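Local coordinates for alpha-L-rhamnosidase (Aspergillus terreus, PDB 6GSZ), which probably hydrolyses terminal non-reducing alpha-L-rhamnose residues of alpha-L-rhamnosides, at residues A[370-375]-A[463-468]; A[261-266]-A[393-398]; A[357-362]-A[757-762]. One frame throughout, in Å; residues are numbered along the deposited sequence. Where two conformers were deposited one is given.

Interaction 1 (A[370-375]-A[463-468]); sequences LRQAKA and QRDERL. With BGC (beta-D-glucopyranose), chain B.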
loop_
_atom_site.group_PDB
_atom_site.type_symbol
_atom_site.label_atom_id
_atom_site.label_comp_id
_atom_site.label_asym_id
_atom_site.label_seq_id
_atom_site.Cartn_x
_atom_site.Cartn_y
_atom_site.Cartn_z
ATOM N N LEU A 370 22.588 -1.532 -1.373
ATOM C CA LEU A 370 21.808 -2.093 -0.262
ATOM C C LEU A 370 22.295 -1.529 1.067
ATOM O O LEU A 370 21.600 -1.664 2.074
ATOM C CB LEU A 370 21.889 -3.619 -0.265
ATOM C CG LEU A 370 21.321 -4.308 -1.505
ATOM C CD1 LEU A 370 21.493 -5.815 -1.386
ATOM C CD2 LEU A 370 19.868 -3.938 -1.756
ATOM N N ARG A 371 23.499 -0.940 1.069
ATOM C CA ARG A 371 24.060 -0.358 2.303
ATOM C C ARG A 371 24.158 -1.462 3.368
ATOM O O ARG A 371 24.686 -2.507 3.056
ATOM C CB ARG A 371 23.273 0.879 2.750
ATOM C CG ARG A 371 23.201 1.998 1.710
ATOM C CD ARG A 371 22.632 3.289 2.255
ATOM N NE ARG A 371 21.310 3.117 2.823
ATOM C CZ ARG A 371 20.313 3.981 2.726
ATOM N NH1 ARG A 371 20.472 5.120 2.041
ATOM N NH2 ARG A 371 19.171 3.692 3.320
ATOM N N GLN A 372 23.664 -1.206 4.590
ATOM C CA GLN A 372 23.797 -2.193 5.705
ATOM C C GLN A 372 22.559 -3.111 5.721
ATOM O O GLN A 372 21.886 -3.217 6.763
ATOM C CB GLN A 372 24.003 -1.473 7.039
ATOM C CG GLN A 372 25.346 -0.765 7.114
ATOM C CD GLN A 372 25.694 -0.314 8.509
ATOM O OE1 GLN A 372 25.878 0.871 8.752
ATOM N NE2 GLN A 372 25.764 -1.265 9.427
ATOM N N ALA A 373 22.265 -3.744 4.583
ATOM C CA ALA A 373 21.259 -4.798 4.436
ATOM C C ALA A 373 21.886 -5.915 3.598
ATOM O O ALA A 373 22.082 -5.725 2.386
ATOM C CB ALA A 373 20.026 -4.243 3.757
ATOM N N LYS A 374 22.207 -7.052 4.224
ATOM C CA LYS A 374 22.898 -8.102 3.464
ATOM C C LYS A 374 21.998 -8.768 2.420
ATOM O O LYS A 374 22.511 -9.290 1.443
ATOM C CB LYS A 374 23.500 -9.151 4.386
ATOM C CG LYS A 374 24.592 -8.613 5.294
ATOM C CD LYS A 374 25.211 -9.678 6.170
ATOM C CE LYS A 374 26.104 -9.069 7.230
ATOM N NZ LYS A 374 26.529 -10.097 8.209
ATOM N N ALA A 375 20.673 -8.826 2.672
ATOM C CA ALA A 375 19.702 -9.490 1.760
ATOM C C ALA A 375 20.227 -10.856 1.306
ATOM O O ALA A 375 20.195 -11.174 0.118
ATOM C CB ALA A 375 19.346 -8.598 0.567
ATOM N N GLN A 463 14.262 -2.863 -0.487
ATOM C CA GLN A 463 15.503 -3.663 -0.668
ATOM C C GLN A 463 16.612 -3.300 0.314
ATOM O O GLN A 463 17.234 -4.233 0.842
ATOM C CB GLN A 463 15.947 -3.578 -2.134
ATOM C CG GLN A 463 16.686 -2.316 -2.564
ATOM C CD GLN A 463 15.866 -1.051 -2.512
ATOM O OE1 GLN A 463 15.665 -0.476 -1.447
ATOM N NE2 GLN A 463 15.387 -0.582 -3.659
ATOM N N ARG A 464 16.893 -2.033 0.541
ATOM C CA ARG A 464 18.008 -1.606 1.350
ATOM C C ARG A 464 17.597 -1.551 2.829
ATOM O O ARG A 464 16.551 -2.039 3.231
ATOM C CB ARG A 464 18.595 -0.285 0.834
ATOM C CG ARG A 464 17.709 0.942 1.025
ATOM C CD ARG A 464 18.300 2.141 0.316
ATOM N NE ARG A 464 17.490 3.330 0.473
ATOM C CZ ARG A 464 17.316 4.272 -0.454
ATOM N NH1 ARG A 464 18.054 4.234 -1.551
ATOM N NH2 ARG A 464 16.396 5.218 -0.254
ATOM N N ASP A 465 18.500 -0.984 3.632
ATOM C CA ASP A 465 18.332 -0.834 5.077
ATOM C C ASP A 465 17.453 0.366 5.401
ATOM O O ASP A 465 17.856 1.258 6.065
ATOM C CB ASP A 465 19.692 -0.744 5.765
ATOM C CG ASP A 465 20.596 0.367 5.263
ATOM O OD1 ASP A 465 20.247 0.996 4.227
ATOM O OD2 ASP A 465 21.615 0.607 5.884
ATOM N N GLU A 466 16.249 0.343 4.860
ATOM C CA GLU A 466 15.288 1.449 5.051
ATOM C C GLU A 466 13.899 0.817 5.123
ATOM O O GLU A 466 13.551 0.272 6.123
ATOM C CB GLU A 466 15.529 2.524 3.977
ATOM C CG GLU A 466 14.859 3.856 4.270
ATOM C CD GLU A 466 15.505 5.048 3.599
ATOM O OE1 GLU A 466 16.417 4.845 2.790
ATOM O OE2 GLU A 466 15.103 6.174 3.897
ATOM N N ARG A 467 13.082 0.959 4.067
ATOM C CA ARG A 467 11.745 0.317 4.014
ATOM C C ARG A 467 10.878 0.933 5.108
ATOM O O ARG A 467 10.207 0.232 5.846
ATOM C CB ARG A 467 11.820 -1.219 4.056
ATOM C CG ARG A 467 13.038 -1.860 3.400
ATOM C CD ARG A 467 13.001 -3.355 3.494
ATOM N NE ARG A 467 14.281 -3.921 3.163
ATOM C CZ ARG A 467 14.500 -5.228 3.115
ATOM N NH1 ARG A 467 13.510 -6.068 3.315
ATOM N NH2 ARG A 467 15.713 -5.710 2.861
ATOM N N LEU A 468 10.860 2.278 5.160
ATOM C CA LEU A 468 10.138 2.998 6.195
ATOM C C LEU A 468 8.919 3.688 5.572
ATOM O O LEU A 468 8.865 3.925 4.326
ATOM C CB LEU A 468 11.051 4.066 6.810
ATOM C CG LEU A 468 12.399 3.551 7.316
ATOM C CD1 LEU A 468 13.261 4.694 7.807
ATOM C CD2 LEU A 468 12.232 2.477 8.411
HETATM C C2 BGC B . 12.433 8.686 0.743
HETATM C C3 BGC B . 12.383 10.184 0.841
HETATM C C4 BGC B . 13.244 10.839 1.897
HETATM C C5 BGC B . 14.558 10.249 1.718
HETATM C C6 BGC B . 15.440 10.940 2.740
HETATM C C1 BGC B . 13.879 8.220 0.740
HETATM O O1 BGC B . 13.900 6.825 0.513
HETATM O O2 BGC B . 12.084 8.267 -0.556
HETATM O O3 BGC B . 11.162 10.504 1.250
HETATM O O4 BGC B . 13.310 12.284 1.898
HETATM O O5 BGC B . 14.616 8.789 1.822
HETATM O O6 BGC B . 16.722 10.304 2.723
HETATM O O HOH W 1 18.223 6.909 2.490
#

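Interaction 2 (A[261-266]-A[393-398]); sequences SEIYDG and FTYHGF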
loop_
_atom_site.group_PDB
_atom_site.type_symbol
_atom_site.label_atom_id
_atom_site.label_comp_id
_atom_site.label_asym_id
_atom_site.label_seq_id
_atom_site.Cartn_x
_atom_site.Cartn_y
_atom_site.Cartn_z
ATOM N N SER A 261 16.717 -14.681 11.522
ATOM C CA SER A 261 15.820 -14.229 10.427
ATOM C C SER A 261 15.494 -12.756 10.635
ATOM O O SER A 261 14.872 -12.426 11.631
ATOM C CB SER A 261 14.579 -15.112 10.374
ATOM O OG SER A 261 13.861 -14.888 9.171
ATOM N N GLU A 262 16.020 -11.927 9.739
ATOM C CA GLU A 262 16.080 -10.470 9.917
ATOM C C GLU A 262 15.554 -9.832 8.636
ATOM O O GLU A 262 15.875 -10.282 7.560
ATOM C CB GLU A 262 17.518 -10.005 10.144
ATOM C CG GLU A 262 18.212 -10.701 11.281
ATOM C CD GLU A 262 19.627 -10.209 11.391
ATOM O OE1 GLU A 262 19.818 -8.997 11.702
ATOM O OE2 GLU A 262 20.553 -11.077 11.226
ATOM N N ILE A 263 14.762 -8.766 8.809
ATOM C CA ILE A 263 14.166 -8.014 7.689
ATOM C C ILE A 263 15.281 -7.671 6.689
ATOM O O ILE A 263 15.189 -7.948 5.477
ATOM C CB ILE A 263 13.436 -6.744 8.196
ATOM C CG1 ILE A 263 12.239 -7.061 9.106
ATOM C CG2 ILE A 263 13.022 -5.847 7.045
ATOM C CD1 ILE A 263 11.141 -7.897 8.480
ATOM N N TYR A 264 16.330 -6.991 7.198
ATOM C CA TYR A 264 17.383 -6.480 6.295
ATOM C C TYR A 264 18.396 -7.543 5.892
ATOM O O TYR A 264 18.737 -7.729 4.702
ATOM C CB TYR A 264 18.142 -5.288 6.870
ATOM C CG TYR A 264 17.333 -4.033 7.110
ATOM C CD1 TYR A 264 16.121 -3.754 6.466
ATOM C CD2 TYR A 264 17.798 -3.113 8.026
ATOM C CE1 TYR A 264 15.443 -2.572 6.738
ATOM C CE2 TYR A 264 17.145 -1.933 8.286
ATOM C CZ TYR A 264 15.946 -1.649 7.634
ATOM O OH TYR A 264 15.295 -0.483 7.949
ATOM N N ASP A 265 18.944 -8.262 6.879
ATOM C CA ASP A 265 20.087 -9.104 6.550
ATOM C C ASP A 265 19.729 -10.470 5.957
ATOM O O ASP A 265 20.539 -11.027 5.229
ATOM C CB ASP A 265 21.055 -9.236 7.719
ATOM C CG ASP A 265 21.932 -8.006 7.948
ATOM O OD1 ASP A 265 21.986 -7.108 7.048
ATOM O OD2 ASP A 265 22.538 -7.918 9.064
ATOM N N GLY A 266 18.534 -10.992 6.225
ATOM C CA GLY A 266 18.079 -12.250 5.689
ATOM C C GLY A 266 17.990 -13.330 6.765
ATOM O O GLY A 266 17.993 -13.063 7.957
ATOM N N PHE A 393 10.867 -14.852 8.169
ATOM C CA PHE A 393 10.737 -13.510 8.796
ATOM C C PHE A 393 11.644 -12.471 8.136
ATOM O O PHE A 393 12.061 -11.478 8.786
ATOM C CB PHE A 393 11.003 -13.588 10.297
ATOM C CG PHE A 393 10.161 -14.631 10.994
ATOM C CD1 PHE A 393 8.778 -14.542 11.011
ATOM C CD2 PHE A 393 10.757 -15.747 11.601
ATOM C CE1 PHE A 393 8.012 -15.509 11.649
ATOM C CE2 PHE A 393 9.982 -16.723 12.216
ATOM C CZ PHE A 393 8.612 -16.594 12.257
ATOM N N THR A 394 11.903 -12.655 6.843
ATOM C CA THR A 394 12.670 -11.672 6.082
ATOM C C THR A 394 11.916 -11.383 4.782
ATOM O O THR A 394 11.028 -12.121 4.393
ATOM C CB THR A 394 14.101 -12.172 5.800
ATOM O OG1 THR A 394 14.892 -11.127 5.235
ATOM C CG2 THR A 394 14.118 -13.325 4.829
ATOM N N TYR A 395 12.382 -10.361 4.049
ATOM C CA TYR A 395 11.956 -10.225 2.665
ATOM C C TYR A 395 13.033 -9.444 1.925
ATOM O O TYR A 395 13.815 -8.743 2.564
ATOM C CB TYR A 395 10.561 -9.575 2.534
ATOM C CG TYR A 395 10.432 -8.098 2.813
ATOM C CD1 TYR A 395 10.295 -7.526 4.066
ATOM C CD2 TYR A 395 10.319 -7.232 1.735
ATOM C CE1 TYR A 395 10.007 -6.179 4.236
ATOM C CE2 TYR A 395 10.081 -5.880 1.893
ATOM C CZ TYR A 395 9.892 -5.347 3.141
ATOM O OH TYR A 395 9.565 -4.026 3.319
ATOM N N HIS A 396 13.021 -9.552 0.593
ATOM C CA HIS A 396 14.039 -8.912 -0.226
ATOM C C HIS A 396 13.387 -8.249 -1.444
ATOM O O HIS A 396 12.354 -8.697 -1.906
ATOM C CB HIS A 396 15.072 -9.934 -0.696
ATOM C CG HIS A 396 15.488 -10.953 0.304
ATOM N ND1 HIS A 396 16.092 -10.648 1.507
ATOM C CD2 HIS A 396 15.324 -12.281 0.253
ATOM C CE1 HIS A 396 16.361 -11.807 2.124
ATOM N NE2 HIS A 396 15.918 -12.820 1.376
ATOM N N GLY A 397 14.094 -7.266 -1.980
ATOM C CA GLY A 397 13.714 -6.621 -3.232
ATOM C C GLY A 397 14.794 -6.939 -4.256
ATOM O O GLY A 397 15.932 -6.603 -4.037
ATOM N N PHE A 398 14.455 -7.652 -5.343
ATOM C CA PHE A 398 15.481 -8.201 -6.217
ATOM C C PHE A 398 14.935 -8.645 -7.573
ATOM O O PHE A 398 13.774 -9.027 -7.688
ATOM C CB PHE A 398 16.125 -9.409 -5.528
ATOM C CG PHE A 398 15.234 -10.616 -5.347
ATOM C CD1 PHE A 398 14.315 -10.662 -4.317
ATOM C CD2 PHE A 398 15.293 -11.718 -6.185
ATOM C CE1 PHE A 398 13.465 -11.736 -4.148
ATOM C CE2 PHE A 398 14.464 -12.820 -5.997
ATOM C CZ PHE A 398 13.551 -12.836 -4.965
HETATM O O HOH W 2 12.589 -10.757 11.369
HETATM O O HOH W 3 16.593 -8.536 3.182
#

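Interaction 3 (A[357-362]-A[757-762]); sequences TEVMEN and TSFNHY. With BGC (beta-D-glucopyranose), chain B.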
loop_
_atom_site.group_PDB
_atom_site.type_symbol
_atom_site.label_atom_id
_atom_site.label_comp_id
_atom_site.label_asym_id
_atom_site.label_seq_id
_atom_site.Cartn_x
_atom_site.Cartn_y
_atom_site.Cartn_z
ATOM N N THR A 357 19.852 -9.110 -5.354
ATOM C CA THR A 357 20.103 -7.718 -5.778
ATOM C C THR A 357 19.077 -7.281 -6.832
ATOM O O THR A 357 18.474 -8.090 -7.515
ATOM C CB THR A 357 21.531 -7.510 -6.303
ATOM O OG1 THR A 357 21.667 -8.138 -7.576
ATOM C CG2 THR A 357 22.571 -8.050 -5.345
ATOM N N GLU A 358 18.944 -5.960 -6.969
ATOM C CA GLU A 358 18.021 -5.371 -7.965
ATOM C C GLU A 358 18.619 -5.393 -9.368
ATOM O O GLU A 358 17.897 -5.540 -10.370
ATOM C CB GLU A 358 17.699 -3.935 -7.570
ATOM C CG GLU A 358 16.854 -3.866 -6.341
ATOM C CD GLU A 358 16.328 -2.454 -6.134
ATOM O OE1 GLU A 358 17.159 -1.513 -5.980
ATOM O OE2 GLU A 358 15.100 -2.297 -6.172
ATOM N N VAL A 359 19.935 -5.196 -9.433
ATOM C CA VAL A 359 20.645 -4.965 -10.692
ATOM C C VAL A 359 21.998 -5.661 -10.635
ATOM O O VAL A 359 22.478 -6.083 -9.570
ATOM C CB VAL A 359 20.849 -3.468 -10.977
ATOM C CG1 VAL A 359 19.515 -2.749 -11.130
ATOM C CG2 VAL A 359 21.729 -2.805 -9.935
ATOM N N MET A 360 22.595 -5.749 -11.822
ATOM C CA MET A 360 23.958 -6.126 -12.005
ATOM C C MET A 360 24.779 -4.847 -12.226
ATOM O O MET A 360 24.271 -3.830 -12.740
ATOM C CB MET A 360 24.112 -7.013 -13.245
ATOM C CG MET A 360 23.255 -8.238 -13.285
ATOM S SD MET A 360 23.814 -9.448 -12.073
ATOM C CE MET A 360 25.335 -10.056 -12.818
ATOM N N GLU A 361 26.054 -4.909 -11.877
ATOM C CA GLU A 361 26.980 -3.840 -12.186
ATOM C C GLU A 361 28.382 -4.433 -12.344
ATOM O O GLU A 361 28.826 -5.216 -11.515
ATOM C CB GLU A 361 26.977 -2.796 -11.065
ATOM C CG GLU A 361 27.712 -1.527 -11.442
ATOM C CD GLU A 361 27.957 -0.474 -10.372
ATOM O OE1 GLU A 361 27.962 -0.811 -9.134
ATOM O OE2 GLU A 361 28.128 0.732 -10.792
ATOM N N ASN A 362 29.085 -4.042 -13.409
ATOM C CA ASN A 362 30.457 -4.516 -13.581
ATOM C C ASN A 362 30.479 -6.052 -13.647
ATOM O O ASN A 362 31.470 -6.683 -13.241
ATOM C CB ASN A 362 31.369 -3.979 -12.462
ATOM C CG ASN A 362 31.515 -2.475 -12.528
ATOM O OD1 ASN A 362 31.269 -1.878 -13.576
ATOM N ND2 ASN A 362 31.891 -1.847 -11.427
ATOM N N THR A 757 20.612 5.176 -3.398
ATOM C CA THR A 757 20.157 4.825 -4.744
ATOM C C THR A 757 19.353 3.531 -4.712
ATOM O O THR A 757 19.900 2.484 -4.339
ATOM C CB THR A 757 21.322 4.697 -5.726
ATOM O OG1 THR A 757 22.012 5.951 -5.791
ATOM C CG2 THR A 757 20.881 4.303 -7.111
ATOM N N SER A 758 18.082 3.596 -5.092
ATOM C CA SER A 758 17.180 2.469 -5.138
ATOM C C SER A 758 16.592 2.341 -6.552
ATOM O O SER A 758 16.318 3.352 -7.239
ATOM C CB SER A 758 16.094 2.632 -4.092
ATOM O OG SER A 758 14.840 2.152 -4.528
ATOM N N PHE A 759 16.299 1.100 -6.959
ATOM C CA PHE A 759 15.639 0.816 -8.219
ATOM C C PHE A 759 14.160 0.434 -8.006
ATOM O O PHE A 759 13.557 -0.187 -8.902
ATOM C CB PHE A 759 16.384 -0.265 -9.022
ATOM C CG PHE A 759 17.739 0.206 -9.457
ATOM C CD1 PHE A 759 17.869 0.864 -10.659
ATOM C CD2 PHE A 759 18.869 0.038 -8.662
ATOM C CE1 PHE A 759 19.109 1.333 -11.068
ATOM C CE2 PHE A 759 20.100 0.504 -9.079
ATOM C CZ PHE A 759 20.219 1.152 -10.276
ATOM N N ASN A 760 13.563 0.801 -6.867
ATOM C CA ASN A 760 12.177 0.417 -6.628
ATOM C C ASN A 760 11.517 1.362 -5.620
ATOM O O ASN A 760 11.271 1.005 -4.473
ATOM C CB ASN A 760 12.085 -1.029 -6.157
ATOM C CG ASN A 760 10.735 -1.658 -6.385
ATOM O OD1 ASN A 760 9.774 -0.960 -6.754
ATOM N ND2 ASN A 760 10.607 -2.960 -6.173
ATOM N N HIS A 761 11.216 2.573 -6.097
ATOM C CA HIS A 761 10.494 3.635 -5.358
ATOM C C HIS A 761 9.304 4.060 -6.211
ATOM O O HIS A 761 9.525 4.285 -7.396
ATOM C CB HIS A 761 11.396 4.873 -5.200
ATOM C CG HIS A 761 12.184 5.037 -3.953
ATOM N ND1 HIS A 761 13.241 4.204 -3.628
ATOM C CD2 HIS A 761 12.131 6.001 -2.999
ATOM C CE1 HIS A 761 13.772 4.630 -2.496
ATOM N NE2 HIS A 761 13.098 5.737 -2.063
ATOM N N TYR A 762 8.092 4.143 -5.641
ATOM C CA TYR A 762 6.926 4.585 -6.445
ATOM C C TYR A 762 6.834 6.075 -6.718
ATOM O O TYR A 762 5.998 6.447 -7.566
ATOM C CB TYR A 762 5.611 4.051 -5.852
ATOM C CG TYR A 762 5.323 4.269 -4.388
ATOM C CD1 TYR A 762 5.434 5.498 -3.784
ATOM C CD2 TYR A 762 4.949 3.203 -3.583
ATOM C CE1 TYR A 762 5.112 5.695 -2.453
ATOM C CE2 TYR A 762 4.645 3.375 -2.240
ATOM C CZ TYR A 762 4.800 4.616 -1.648
ATOM O OH TYR A 762 4.490 4.769 -0.322
HETATM C C2 BGC B . 12.433 8.686 0.743
HETATM C C3 BGC B . 12.383 10.184 0.841
HETATM C C4 BGC B . 13.244 10.839 1.897
HETATM C C5 BGC B . 14.558 10.249 1.718
HETATM C C6 BGC B . 15.440 10.940 2.740
HETATM C C1 BGC B . 13.879 8.220 0.740
HETATM O O1 BGC B . 13.900 6.825 0.513
HETATM O O2 BGC B . 12.084 8.267 -0.556
HETATM O O3 BGC B . 11.162 10.504 1.250
HETATM O O4 BGC B . 13.310 12.284 1.898
HETATM O O5 BGC B . 14.616 8.789 1.822
HETATM O O6 BGC B . 16.722 10.304 2.723
HETATM O O HOH W 4 13.237 -4.276 -5.456
#

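Interaction 1 (A[370-375]-A[463-468])
Two arginines lie one over the other here, and both bond to the same carboxylate oxygen. Arg371 NH2 sits 3.3 Å from Arg464 NE, two donors with no bond between them. CD of Arg464 packs over one face of the Arg371 guanidinium, offset toward its rim, and the two guanidinium planes are 32° apart. Glu466 OE1 lies between them and probably helps offset the like charges. Arg371 NH2 bonds to it at 3.0 Å and Arg464 NE at 3.0 Å, and the two donors come from opposite faces of the carboxylate. Water 1 adds a further link, donating to Glu466 OE1 and accepting from Arg371 NH1.

Asp465 provides the second anion. Arg371 grips its OD1 side-on, with NE at 2.8 Å on the syn lone pair and NH2 reaching the same oxygen from above the carboxylate plane. A bend at chi3 (-57°) turns the guanidinium so that Asp465 and Glu466 both meet its edge. Asp465 OD2 takes a weak bond from the backbone N of Gln372. The result is a four-residue salt-bridge network between a loop of the concanavalin-like domain and a loop of the six-hairpin glycosidase domain. Asp465 and Gln372 each centre an inverse gamma turn.

Glucose is bound beside this network. Arg464 NH2 lies 3.1 Å from O1 of the sugar, which is at the edge of the guanidinium. Arg464 NH1 forms a salt bridge with Glu740, and Glu466 OE2 is bonded to Trp470 NE1. Away from the charges, aliphatic groups pack closely on backbone and on each other. Ala373 CB packs against the backbone at Arg464 and Asp465, and Leu370 CD2 touches Gln463 CG at 3.7 Å.

Interaction 2 (A[261-266]-A[393-398])
Thr394 makes the main direct hydrogen bond between 261-266 and 393-398. Its OG1 donates to Glu262 O at 2.7 Å, tilted 28° from the carbonyl plane. With chi1 at -171°, OG1 is anti to the backbone N of Thr394 and faces the turn. Glu262 O also accepts from Gly266 N, which arrives from the opposite face of the carbonyl. That second bond belongs to the tight turn joining strands 258-262 and 266-270, so Thr394 binds where the hairpin closes. A weaker bond runs from Phe393 N to Ser261 OG at 3.2 Å. Ser261 OG is also bonded to Glu267.

Two waters extend the polar links. Water 2 donates to Ser261 O and to Phe393 O, bridging the two backbones. Water 3 lies 2.7 Å from His396 ND1, at the edge of the ring, and is close to Ile263 O and Tyr264 O. His396 NE2 is held by Asp377.

Van der Waals packing completes the contact. One apolar pair is seen in the conformer given for Ile263, whose CG2 meets Tyr395 CE1 at 4.1 Å, the two side chains crossing at a slant. CA of Gly266 approaches the edge of the His396 ring, 4.0 Å from CE1.

The hairpin belongs to the mixed sheet that also holds strands 376-380 and 400-404. The contact joins its turn to the segment leading into strand 396-398. No salt bridge crosses it. Glu262 O is shared by two neutral donors, whereas the buried Tyr395 N has no partner in the model, so the polar pairing is incomplete.

Interaction 3 (A[357-362]-A[757-762])
The loop that brings His761 to the glucose-binding pocket is met by Glu358 and Val359, which touch it chiefly at Phe759 and Asn760. His761 NE2 donates to O1 of the sugar at 2.9 Å and makes a weak second bond to O2. Its ND1 is paired with Ser758 OG at 2.8 Å. The same hydroxyl accepts from Asn760 N, forming an ST turn. Ser758 is therefore a second-shell residue that helps fix the rotation of the imidazole.

Across the contact, Glu358 OE1 accepts from Phe759 N at 2.9 Å. The donor is on the syn side, 25° out of the carboxylate plane. OE1 also lies at the edge of the Phe759 ring, near its plane. Beyond CG the Glu358 chain is extended (chi2 -169°), which carries the carboxylate across to the loop. OE2 rests 3.3 Å from Asn760 CB. Water 4 donates to OE2 and accepts from Asn760 ND2, so it bridges the two side chains. Asn335 and Gln463 also donate to OE2, while Asn760 OD1 is bonded to Ser449. The buried carboxylate is thus well supplied with donors.

In the fold, this contact joins the concanavalin-like domain to a loop of the six-hairpin glycosidase domain, between helices 727-732 and 768-775. Apolar packing lies next to the carboxylate. Val359 CG1 stands over the centre of the Phe759 ring in a CH-pi contact, 3.7 Å from the centroid and 7° off the normal. Its other methyl, CG2, touches the rim of the ring at CE2, 3.8 Å away.

In the fold
All three contacts are largely buried, and each involves the concanavalin-like domain. Interactions 1 and 3 join it to the six-hairpin glycosidase domain and both reach the bound glucose. Interaction 2, farther from the sugar, packs a hairpin turn of the mixed sheet against the segment leading into strand 396-398. Interaction 1 touches both others. Glu466 O probably bonds to Tyr264 OH, Arg467 NH1 to Tyr395 O and Gln463 NE2 to Ser758 OG. Interactions 2 and 3 reach the same mixed sheet and touch where Phe398 packs on Thr357. Interaction 1 is a network of charges. Interaction 3 pairs one carboxylate with a backbone N and adds a methyl over a ring. Interaction 2 relies on carbonyls, a hydroxyl and water.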